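PDB 1N9E: lysyl oxidase from Pichia pastoris, which catalyses the copper- and topaquinone-dependent oxidative deamination of primary amines, probably including peptidyl lysine, to aldehydes. Local coordinates for residues Lys549-Asp554 with Ala573-Glu578. Residues are numbered along the deposited sequence; the frame is centred on the assembly and turned at random.
Sequences KYVMKD and AREVLE
With CG anti to the carbonyl carbon (chi1 -80°), Y550 turns one face of its ring to R574, whose CG lies opposite the backbone N (chi1 174°), the chain then extended to NE. The evidence for a CH-pi contact is that R574 CB sits 4.1 Å from the Y550 ring centroid, 27° off the ring normal; farther out, R574 CD comes to 3.7 Å from Y550 OH. The ring and guanidinium planes are well turned from each other, and R574 NH2 forms a salt bridge with E598. With Y550 cut back to an alanine, the aliphatic part of R574 would probably lose the ring it rests on, and a gap would open toward L517 of the second subunit.

The two segments are paired parts of the antiparallel beta hairpin made by strands 544-558 and 566-576 of the copper amine oxidase enzyme domain. It lies against the second subunit (Y550 on L517, M552 on F527), consistent with the hairpin arms by which copper amine oxidase dimers embrace. Y550 and R574 make the non-hydrogen-bonded pair, flanked by two hydrogen-bonded ones: K549 N to E575 O and E575 N to K549 O are both 2.9 Å, and V551 N to A573 O is also 2.9 Å, returned by A573 N to V551 O at 3.0 Å.

On the face opposite Y550, K549 and E575 cross, and their charged ends meet in a salt bridge whose modelled separation is too short for its details to be trusted. V551 lies across the same carboxylate, CG2 3.6 Å from E575 CD, while K549 CE reaches 4.2 Å from L577 CD2.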
loop_
_atom_site.group_PDB
_atom_site.type_symbol
_atom_site.label_atom_id
_atom_site.label_comp_id
_atom_site.label_asym_id
_atom_site.label_seq_id
_atom_site.Cartn_x
_atom_site.Cartn_y
_atom_site.Cartn_z
ATOM N N LYS A 549 22.655 3.661 -0.632
ATOM C CA LYS A 549 21.424 4.184 -1.228
ATOM C C LYS A 549 21.737 4.565 -2.652
ATOM O O LYS A 549 22.804 5.114 -2.923
ATOM C CB LYS A 549 20.803 5.333 -0.442
ATOM C CG LYS A 549 21.652 6.511 -0.162
ATOM C CD LYS A 549 20.794 7.542 0.566
ATOM C CE LYS A 549 21.668 8.545 1.265
ATOM N NZ LYS A 549 22.778 8.986 0.383
ATOM N N TYR A 550 20.823 4.262 -3.561
ATOM C CA TYR A 550 20.915 4.840 -4.894
ATOM C C TYR A 550 20.107 6.129 -4.846
ATOM O O TYR A 550 18.877 6.088 -4.710
ATOM C CB TYR A 550 20.377 3.901 -5.983
ATOM C CG TYR A 550 21.406 2.857 -6.340
ATOM C CD1 TYR A 550 21.452 1.659 -5.655
ATOM C CD2 TYR A 550 22.331 3.074 -7.353
ATOM C CE1 TYR A 550 22.411 0.676 -5.972
ATOM C CE2 TYR A 550 23.280 2.109 -7.675
ATOM C CZ TYR A 550 23.306 0.916 -6.976
ATOM O OH TYR A 550 24.242 -0.058 -7.280
ATOM N N VAL A 551 20.790 7.262 -4.959
ATOM C CA VAL A 551 20.151 8.566 -4.924
ATOM C C VAL A 551 19.770 8.960 -6.345
ATOM O O VAL A 551 20.590 8.868 -7.269
ATOM C CB VAL A 551 21.104 9.633 -4.334
ATOM C CG1 VAL A 551 20.475 11.017 -4.371
ATOM C CG2 VAL A 551 21.499 9.247 -2.895
ATOM N N MET A 552 18.529 9.400 -6.523
ATOM C CA MET A 552 18.027 9.782 -7.842
ATOM C C MET A 552 17.922 11.290 -7.931
ATOM O O MET A 552 17.363 11.928 -7.035
ATOM C CB MET A 552 16.632 9.179 -8.055
ATOM C CG MET A 552 16.601 7.668 -7.960
ATOM S SD MET A 552 14.878 7.135 -7.868
ATOM C CE MET A 552 15.087 5.388 -7.779
ATOM N N LYS A 553 18.449 11.885 -8.990
ATOM C CA LYS A 553 18.363 13.338 -9.085
ATOM C C LYS A 553 18.222 13.837 -10.514
ATOM O O LYS A 553 18.581 13.126 -11.434
ATOM C CB LYS A 553 19.621 13.958 -8.493
ATOM C CG LYS A 553 20.891 13.381 -9.087
ATOM N N ASP A 554 17.702 15.052 -10.702
ATOM C CA ASP A 554 17.709 15.616 -12.053
ATOM C C ASP A 554 19.015 16.390 -12.202
ATOM O O ASP A 554 19.520 16.987 -11.254
ATOM C CB ASP A 554 16.448 16.434 -12.437
ATOM C CG ASP A 554 16.425 17.766 -11.806
ATOM O OD1 ASP A 554 16.701 18.770 -12.503
ATOM O OD2 ASP A 554 16.144 17.905 -10.607
ATOM N N ALA A 573 23.094 7.713 -8.329
ATOM C CA ALA A 573 24.442 7.638 -7.797
ATOM C C ALA A 573 24.381 6.797 -6.542
ATOM O O ALA A 573 23.567 7.058 -5.666
ATOM C CB ALA A 573 24.981 9.022 -7.478
ATOM N N ARG A 574 25.241 5.790 -6.467
ATOM C CA ARG A 574 25.320 4.978 -5.272
ATOM C C ARG A 574 26.163 5.643 -4.182
ATOM O O ARG A 574 27.310 6.045 -4.422
ATOM C CB ARG A 574 25.915 3.601 -5.605
ATOM C CG ARG A 574 26.174 2.709 -4.394
ATOM C CD ARG A 574 26.597 1.324 -4.788
ATOM N NE ARG A 574 27.088 0.409 -3.757
ATOM C CZ ARG A 574 28.328 0.406 -3.270
ATOM N NH1 ARG A 574 29.229 1.287 -3.710
ATOM N NH2 ARG A 574 28.680 -0.476 -2.337
ATOM N N GLU A 575 25.594 5.755 -2.986
ATOM C CA GLU A 575 26.316 6.316 -1.846
ATOM C C GLU A 575 26.361 5.256 -0.768
ATOM O O GLU A 575 25.332 4.665 -0.432
ATOM C CB GLU A 575 25.609 7.573 -1.316
ATOM C CG GLU A 575 25.410 8.651 -2.374
ATOM C CD GLU A 575 24.820 9.950 -1.830
ATOM O OE1 GLU A 575 24.229 9.942 -0.725
ATOM O OE2 GLU A 575 24.949 10.985 -2.515
ATOM N N VAL A 576 27.545 5.005 -0.219
ATOM C CA VAL A 576 27.664 4.061 0.876
ATOM C C VAL A 576 27.411 4.791 2.191
ATOM O O VAL A 576 27.931 5.897 2.396
ATOM C CB VAL A 576 29.073 3.415 0.910
ATOM C CG1 VAL A 576 29.224 2.538 2.140
ATOM C CG2 VAL A 576 29.334 2.611 -0.365
ATOM N N LEU A 577 26.618 4.193 3.084
ATOM C CA LEU A 577 26.343 4.775 4.405
ATOM C C LEU A 577 27.497 4.269 5.252
ATOM O O LEU A 577 27.496 3.139 5.705
ATOM C CB LEU A 577 24.996 4.272 4.920
ATOM C CG LEU A 577 23.840 4.750 4.033
ATOM C CD1 LEU A 577 22.563 3.970 4.249
ATOM C CD2 LEU A 577 23.597 6.232 4.262
ATOM N N GLU A 578 28.492 5.128 5.466
ATOM C CA GLU A 578 29.751 4.667 6.047
ATOM C C GLU A 578 29.764 4.418 7.546
ATOM O O GLU A 578 30.469 3.517 8.024
ATOM C CB GLU A 578 30.850 5.698 5.739
ATOM C CG GLU A 578 31.166 5.848 4.263
ATOM C CD GLU A 578 31.914 4.666 3.684
ATOM O OE1 GLU A 578 32.279 3.733 4.442
ATOM O OE2 GLU A 578 32.141 4.672 2.452
#